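Local atomic coordinates of aminotransferase AspB (Helicobacter pylori 26695, PDB entry 3EZS), a protein that probably acts as a pyridoxal 5'-phosphate-dependent transaminase of the class I and II aminotransferase family. Residues F4-P8 with F9-R13; G123-F127 with I128-S132. All blocks are in the same frame, centred on the assembly; numbering follows the deposited sequence. Where two conformers were deposited one is given.

Contact 1 (F4-P8 with F9-R13); sequences FEPYP and FERLR
E10 turns CG beside its own backbone N (chi1 -61°) and then runs extended. This carries its carboxylate back along the chain to Y7 and P6. Y7 N donates to E10 OE1 at 3.3 Å. The N-H meets the carboxylate from above its plane, 60° out of it. The same OE1 packs against P6, 3.1 Å from P6 CA and 3.2 Å from P6 CB.

Y7 is the N-cap residue of helix 8-16. Its N is held by the side chain of E10, three residues on, and its O takes up helix N-H groups. R11 N reaches Y7 O at 3.1 Å, and E10 N adds a weak bond to Y7 O at 2.9 Å. The next bond along, L12 N to P8 O, is 3.0 Å.

F9 places CG between its backbone N and carbonyl carbon (chi1 81°). F9 CD2 then lies 3.9 Å from Y7 CB. E10 CG sits over one face of the F9 ring, offset toward the rim. On the R11 side, the aliphatic CG of R11 passes 4.2 Å from P6 CG.

The Y7 side chain packs on A258 of the second subunit, so the helix start borders the dimer interface. The E10 carboxylate lies by the N-terminus of helix 8-16, so the helix dipole would probably favour its ionised form.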
ATOM      1  N   PHE A   4     -12.168   9.089  13.272  1.00 66.61           N
ATOM      2  CA  PHE A   4     -10.978   9.734  12.717  1.00 65.90           C
ATOM      3  C   PHE A   4     -10.527  10.877  13.616  1.00 64.78           C
ATOM      4  O   PHE A   4     -10.986  12.010  13.476  1.00 65.22           O
ATOM      5  CB  PHE A   4     -11.239  10.235  11.288  1.00 65.68           C
ATOM      6  CG  PHE A   4     -11.612   9.144  10.316  1.00 66.25           C
ATOM      7  CD1 PHE A   4     -10.721   8.108  10.044  1.00 65.38           C
ATOM      8  CD2 PHE A   4     -12.837   9.164   9.651  1.00 66.93           C
ATOM      9  CE1 PHE A   4     -11.049   7.101   9.142  1.00 63.51           C
ATOM     10  CE2 PHE A   4     -13.176   8.153   8.740  1.00 66.80           C
ATOM     11  CZ  PHE A   4     -12.278   7.123   8.489  1.00 67.07           C
ATOM     12  N   GLU A   5      -9.629  10.567  14.544  1.00 63.02           N
ATOM     13  CA  GLU A   5      -9.109  11.556  15.476  1.00 62.50           C
ATOM     14  C   GLU A   5      -8.138  12.463  14.712  1.00 60.06           C
ATOM     15  O   GLU A   5      -7.491  12.006  13.770  1.00 57.98           O
ATOM     16  CB  GLU A   5      -8.359  10.860  16.620  1.00 64.61           C
ATOM     17  CG  GLU A   5      -9.206   9.886  17.457  1.00 70.07           C
ATOM     18  CD  GLU A   5     -10.133  10.583  18.442  1.00 77.01           C
ATOM     19  OE1 GLU A   5     -11.367  10.408  18.326  1.00 78.07           O
ATOM     20  OE2 GLU A   5      -9.625  11.325  19.314  1.00 78.95           O
ATOM     21  N   PRO A   6      -8.034  13.748  15.105  1.00 57.38           N
ATOM     22  CA  PRO A   6      -7.089  14.616  14.414  1.00 55.52           C
ATOM     23  C   PRO A   6      -5.643  14.193  14.658  1.00 53.92           C
ATOM     24  O   PRO A   6      -5.324  13.627  15.712  1.00 53.96           O
ATOM     25  CB  PRO A   6      -7.355  15.990  15.026  1.00 56.06           C
ATOM     26  CG  PRO A   6      -7.993  15.724  16.325  1.00 57.33           C
ATOM     27  CD  PRO A   6      -8.766  14.457  16.165  1.00 57.22           C
ATOM     28  N   TYR A   7      -4.783  14.473  13.693  1.00 52.30           N
ATOM     29  CA  TYR A   7      -3.380  14.096  13.822  0.50 51.93           C
ATOM     30  C   TYR A   7      -2.625  15.142  14.637  1.00 51.39           C
ATOM     31  O   TYR A   7      -3.092  16.276  14.791  1.00 49.70           O
ATOM     32  CB  TYR A   7      -2.719  13.858  12.460  0.50 52.63           C
ATOM     33  CG  TYR A   7      -2.939  12.457  11.901  0.50 54.26           C
ATOM     34  CD1 TYR A   7      -4.035  12.168  11.094  0.50 55.44           C
ATOM     35  CD2 TYR A   7      -2.043  11.424  12.185  0.50 56.83           C
ATOM     36  CE1 TYR A   7      -4.234  10.889  10.582  0.50 56.71           C
ATOM     37  CE2 TYR A   7      -2.229  10.140  11.681  0.50 55.79           C
ATOM     38  CZ  TYR A   7      -3.327   9.881  10.877  0.50 58.01           C
ATOM     39  OH  TYR A   7      -3.533   8.620  10.367  0.50 54.94           O
ATOM     40  N   PRO A   8      -1.462  14.755  15.204  1.00 49.95           N
ATOM     41  CA  PRO A   8      -0.702  15.722  15.988  1.00 48.87           C
ATOM     42  C   PRO A   8      -0.460  17.063  15.295  1.00 48.42           C
ATOM     43  O   PRO A   8      -0.609  18.106  15.929  1.00 48.34           O
ATOM     44  CB  PRO A   8       0.622  14.993  16.240  1.00 48.57           C
ATOM     45  CG  PRO A   8       0.239  13.548  16.265  1.00 50.30           C
ATOM     46  CD  PRO A   8      -0.833  13.417  15.232  1.00 49.56           C
ATOM     47  N   PHE A   9      -0.118  17.055  14.010  1.00 49.71           N
ATOM     48  CA  PHE A   9       0.130  18.327  13.298  1.00 50.93           C
ATOM     49  C   PHE A   9      -1.117  19.212  13.200  1.00 49.17           C
ATOM     50  O   PHE A   9      -0.994  20.436  13.181  1.00 49.36           O
ATOM     51  CB  PHE A   9       0.800  18.111  11.923  1.00 53.62           C
ATOM     52  CG  PHE A   9      -0.148  17.710  10.802  1.00 57.73           C
ATOM     53  CD1 PHE A   9      -0.735  18.684   9.988  1.00 62.40           C
ATOM     54  CD2 PHE A   9      -0.395  16.370  10.516  1.00 60.16           C
ATOM     55  CE1 PHE A   9      -1.590  18.331   8.952  1.00 63.09           C
ATOM     56  CE2 PHE A   9      -1.250  16.004   9.469  1.00 62.37           C
ATOM     57  CZ  PHE A   9      -1.848  16.984   8.690  1.00 61.81           C
ATOM     58  N   GLU A  10      -2.310  18.608  13.163  1.00 49.07           N
ATOM     59  CA  GLU A  10      -3.575  19.381  13.131  1.00 48.77           C
ATOM     60  C   GLU A  10      -3.854  20.020  14.482  1.00 46.17           C
ATOM     61  O   GLU A  10      -4.353  21.155  14.566  1.00 43.23           O
ATOM     62  CB  GLU A  10      -4.767  18.500  12.759  1.00 46.69           C
ATOM     63  CG  GLU A  10      -4.678  17.856  11.386  1.00 55.20           C
ATOM     64  CD  GLU A  10      -5.908  17.000  11.049  1.00 56.99           C
ATOM     65  OE1 GLU A  10      -6.609  16.555  11.983  1.00 62.23           O
ATOM     66  OE2 GLU A  10      -6.153  16.760   9.843  1.00 69.28           O
ATOM     67  N   ARG A  11      -3.555  19.286  15.548  1.00 44.26           N
ATOM     68  CA  ARG A  11      -3.737  19.818  16.886  1.00 45.78           C
ATOM     69  C   ARG A  11      -2.777  21.008  17.102  1.00 44.08           C
ATOM     70  O   ARG A  11      -3.137  21.993  17.748  1.00 43.46           O
ATOM     71  CB  ARG A  11      -3.541  18.719  17.944  1.00 46.48           C
ATOM     72  CG  ARG A  11      -4.538  17.554  17.808  1.00 49.81           C
ATOM     73  CD  ARG A  11      -4.480  16.548  18.960  1.00 49.49           C
ATOM     74  NE  ARG A  11      -4.963  17.113  20.214  1.00 59.01           N
ATOM     75  CZ  ARG A  11      -4.912  16.505  21.406  1.00 63.29           C
ATOM     76  NH1 ARG A  11      -4.385  15.286  21.543  1.00 64.63           N
ATOM     77  NH2 ARG A  11      -5.383  17.129  22.484  1.00 59.88           N
ATOM     78  N   LEU A  12      -1.574  20.908  16.538  1.00 43.69           N
ATOM     79  CA  LEU A  12      -0.552  21.943  16.638  1.00 43.77           C
ATOM     80  C   LEU A  12      -0.947  23.165  15.807  1.00 45.93           C
ATOM     81  O   LEU A  12      -0.856  24.311  16.268  1.00 44.97           O
ATOM     82  CB  LEU A  12       0.794  21.378  16.167  1.00 43.03           C
ATOM     83  CG  LEU A  12       2.012  22.313  16.227  1.00 44.66           C
ATOM     84  CD1 LEU A  12       2.199  22.884  17.616  1.00 36.93           C
ATOM     85  CD2 LEU A  12       3.294  21.593  15.748  1.00 42.85           C
ATOM     86  N   ARG A  13      -1.388  22.921  14.580  1.00 47.79           N
ATOM     87  CA  ARG A  13      -1.878  23.997  13.718  1.00 50.81           C
ATOM     88  C   ARG A  13      -2.991  24.751  14.436  1.00 48.17           C
ATOM     89  O   ARG A  13      -2.991  25.989  14.443  1.00 50.83           O
ATOM     90  CB  ARG A  13      -2.380  23.431  12.385  1.00 51.49           C
ATOM     91  CG  ARG A  13      -2.784  24.472  11.323  1.00 59.85           C
ATOM     92  CD  ARG A  13      -2.982  23.779   9.958  1.00 60.84           C
ATOM     93  NE  ARG A  13      -4.014  22.731  10.034  1.00 78.23           N
ATOM     94  CZ  ARG A  13      -4.233  21.778   9.122  1.00 79.79           C
ATOM     95  NH1 ARG A  13      -3.490  21.691   8.018  1.00 84.51           N
ATOM     96  NH2 ARG A  13      -5.200  20.883   9.332  1.00 78.56           N
TER

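Contact 2 (G123-F127 with I128-S132)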
ATOM      1  N   GLY A 123      -4.494   3.569  15.510  1.00 40.84           N
ATOM      2  CA  GLY A 123      -5.261   3.344  14.298  1.00 41.48           C
ATOM      3  C   GLY A 123      -5.367   1.847  14.011  1.00 40.52           C
ATOM      4  O   GLY A 123      -6.436   1.345  13.660  1.00 39.12           O
ATOM      5  N   ALA A 124      -4.244   1.153  14.160  1.00 38.32           N
ATOM      6  CA  ALA A 124      -4.163  -0.276  13.964  1.00 38.12           C
ATOM      7  C   ALA A 124      -5.143  -1.017  14.871  1.00 41.17           C
ATOM      8  O   ALA A 124      -5.868  -1.909  14.413  1.00 43.17           O
ATOM      9  CB  ALA A 124      -2.715  -0.748  14.225  1.00 38.80           C
ATOM     10  N   ALA A 125      -5.164  -0.640  16.156  1.00 41.72           N
ATOM     11  CA  ALA A 125      -6.073  -1.233  17.143  1.00 41.11           C
ATOM     12  C   ALA A 125      -7.529  -0.941  16.817  1.00 40.68           C
ATOM     13  O   ALA A 125      -8.403  -1.781  17.014  1.00 41.16           O
ATOM     14  CB  ALA A 125      -5.735  -0.704  18.551  1.00 41.98           C
ATOM     15  N   LYS A 126      -7.807   0.270  16.357  1.00 41.88           N
ATOM     16  CA  LYS A 126      -9.177   0.628  15.985  1.00 43.89           C
ATOM     17  C   LYS A 126      -9.649  -0.193  14.787  1.00 44.06           C
ATOM     18  O   LYS A 126     -10.769  -0.678  14.772  1.00 42.14           O
ATOM     19  CB  LYS A 126      -9.283   2.110  15.625  1.00 45.72           C
ATOM     20  CG  LYS A 126      -9.306   3.081  16.793  1.00 46.42           C
ATOM     21  CD  LYS A 126      -9.373   4.490  16.229  1.00 51.45           C
ATOM     22  CE  LYS A 126      -9.683   5.517  17.277  1.00 56.81           C
ATOM     23  NZ  LYS A 126      -9.845   6.810  16.581  1.00 56.94           N
ATOM     24  N   PHE A 127      -8.776  -0.357  13.794  1.00 44.87           N
ATOM     25  CA  PHE A 127      -9.126  -1.100  12.581  1.00 47.34           C
ATOM     26  C   PHE A 127      -9.522  -2.561  12.834  1.00 48.37           C
ATOM     27  O   PHE A 127     -10.410  -3.082  12.154  1.00 48.61           O
ATOM     28  CB  PHE A 127      -7.996  -1.016  11.550  1.00 48.96           C
ATOM     29  CG  PHE A 127      -8.360  -1.575  10.196  1.00 51.93           C
ATOM     30  CD1 PHE A 127      -9.523  -1.162   9.542  1.00 53.26           C
ATOM     31  CD2 PHE A 127      -7.510  -2.459   9.546  1.00 56.02           C
ATOM     32  CE1 PHE A 127      -9.852  -1.655   8.293  1.00 54.06           C
ATOM     33  CE2 PHE A 127      -7.830  -2.952   8.276  1.00 58.10           C
ATOM     34  CZ  PHE A 127      -9.001  -2.548   7.655  1.00 54.03           C
ATOM     35  N   ILE A 128      -8.883  -3.209  13.813  1.00 47.31           N
ATOM     36  CA  ILE A 128      -9.221  -4.600  14.171  1.00 45.75           C
ATOM     37  C   ILE A 128     -10.147  -4.624  15.418  1.00 45.69           C
ATOM     38  O   ILE A 128     -10.375  -5.665  16.012  1.00 47.37           O
ATOM     39  CB  ILE A 128      -7.917  -5.475  14.323  1.00 45.94           C
ATOM     40  CG1 ILE A 128      -8.220  -6.990  14.356  1.00 51.59           C
ATOM     41  CG2 ILE A 128      -7.087  -5.030  15.558  1.00 39.25           C
ATOM     42  CD1 ILE A 128      -9.031  -7.553  13.157  1.00 44.73           C
ATOM     43  N   LYS A 129     -10.695  -3.469  15.790  1.00 46.24           N
ATOM     44  CA  LYS A 129     -11.628  -3.345  16.918  1.00 46.17           C
ATOM     45  C   LYS A 129     -11.091  -3.961  18.205  1.00 45.65           C
ATOM     46  O   LYS A 129     -11.785  -4.694  18.898  1.00 47.01           O
ATOM     47  CB  LYS A 129     -12.987  -3.953  16.557  1.00 46.58           C
ATOM     48  CG  LYS A 129     -13.560  -3.453  15.239  1.00 48.02           C
ATOM     49  CD  LYS A 129     -14.991  -3.921  15.054  1.00 49.51           C
ATOM     50  CE  LYS A 129     -15.597  -3.440  13.736  1.00 55.28           C
ATOM     51  NZ  LYS A 129     -15.024  -4.089  12.512  1.00 57.91           N
ATOM     52  N   ALA A 130      -9.844  -3.637  18.519  1.00 44.44           N
ATOM     53  CA  ALA A 130      -9.173  -4.153  19.691  1.00 43.50           C
ATOM     54  C   ALA A 130      -9.212  -3.170  20.850  1.00 43.29           C
ATOM     55  O   ALA A 130      -9.286  -1.947  20.658  1.00 43.48           O
ATOM     56  CB  ALA A 130      -7.696  -4.467  19.350  1.00 43.30           C
ATOM     57  N   LYS A 131      -9.145  -3.734  22.049  1.00 42.99           N
ATOM     58  CA  LYS A 131      -9.004  -2.982  23.282  1.00 44.16           C
ATOM     59  C   LYS A 131      -7.513  -2.603  23.381  1.00 43.95           C
ATOM     60  O   LYS A 131      -6.640  -3.436  23.126  1.00 42.75           O
ATOM     61  CB  LYS A 131      -9.371  -3.866  24.464  1.00 43.91           C
ATOM     62  CG  LYS A 131      -9.303  -3.160  25.816  1.00 50.40           C
ATOM     63  CD  LYS A 131      -9.376  -4.140  26.984  1.00 49.18           C
ATOM     64  CE  LYS A 131      -8.990  -3.441  28.302  1.00 54.57           C
ATOM     65  NZ  LYS A 131      -8.818  -4.407  29.426  1.00 54.02           N
ATOM     66  N   SER A 132      -7.234  -1.341  23.716  1.00 43.11           N
ATOM     67  CA  SER A 132      -5.869  -0.851  23.858  1.00 41.40           C
ATOM     68  C   SER A 132      -5.495  -0.791  25.339  1.00 40.56           C
ATOM     69  O   SER A 132      -6.260  -0.287  26.137  1.00 39.72           O
ATOM     70  CB  SER A 132      -5.727   0.552  23.253  1.00 42.89           C
ATOM     71  OG  SER A 132      -5.854   0.546  21.846  1.00 40.34           O
TER
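The F127 ring takes part here mainly at its root. F127 CB lies 3.3 Å from I128 N, and that N approaches the ring obliquely. The first torsion of F127 (chi1 -171°) swings the ring away from I128-S132. It meets the ring of F96 in the same chain, the planes about 25° apart. It also meets F256 of the second subunit, at about 50°, and packs on F127 of that subunit.

Behind the ring, helix 120-127 ends in a Schellman motif. K129 is the C-prime residue and has positive phi. A130 N donates to A125 O at 2.8 Å, in a nearly straight bond. K129 N donates to K126 O at 3.0 Å, coming from well above the carbonyl plane. A weak bond of 3.3 Å joins I128 N to A124 O. The carbonyls of A124, A125 and K126 thus find donors in the turn that follows.

The chain then folds back beside A125. A125 CB lies 4.3 Å from A130 CB and 3.5 Å from S132 OG. The hydroxyl of S132 is hydrogen-bonded to Y113 OH. I128 points CG2 back at the helix end, 3.5 Å from A124 O.

The turn joins helix 120-127 to strand 131-136 in the beta-alpha-beta unit that starts with strand 110-115. A125, I128 and A130 all pack on I111 of that strand. K131 makes backbone hydrogen bonds with P109 and I111, which pair strand 131-136 with strand 110-115. Within this chain, strand 131-136 is an outermost strand of the seven-stranded mixed sheet. On the helix 92-102 side, A124 touches P99 and F127 touches S100.

How the contacts relate
Contact 1 covers the start of one helix and contact 2 the end of another, within the same chain. Their centres lie about 19 Å apart, but they touch where the extended N-terminal chain passes K126. There E5 CG packs 3.3 Å from K126 NZ, and K126 NZ is hydrogen-bonded to T3 O. Both contacts also reach the second subunit: contact 1 through F4 and Y7, contact 2 mainly through F127 and K129, whose amine makes a cation-pi contact with F104 of that subunit. The N-terminal segment and the end of helix 120-127 thus meet each other and both border the subunit interface.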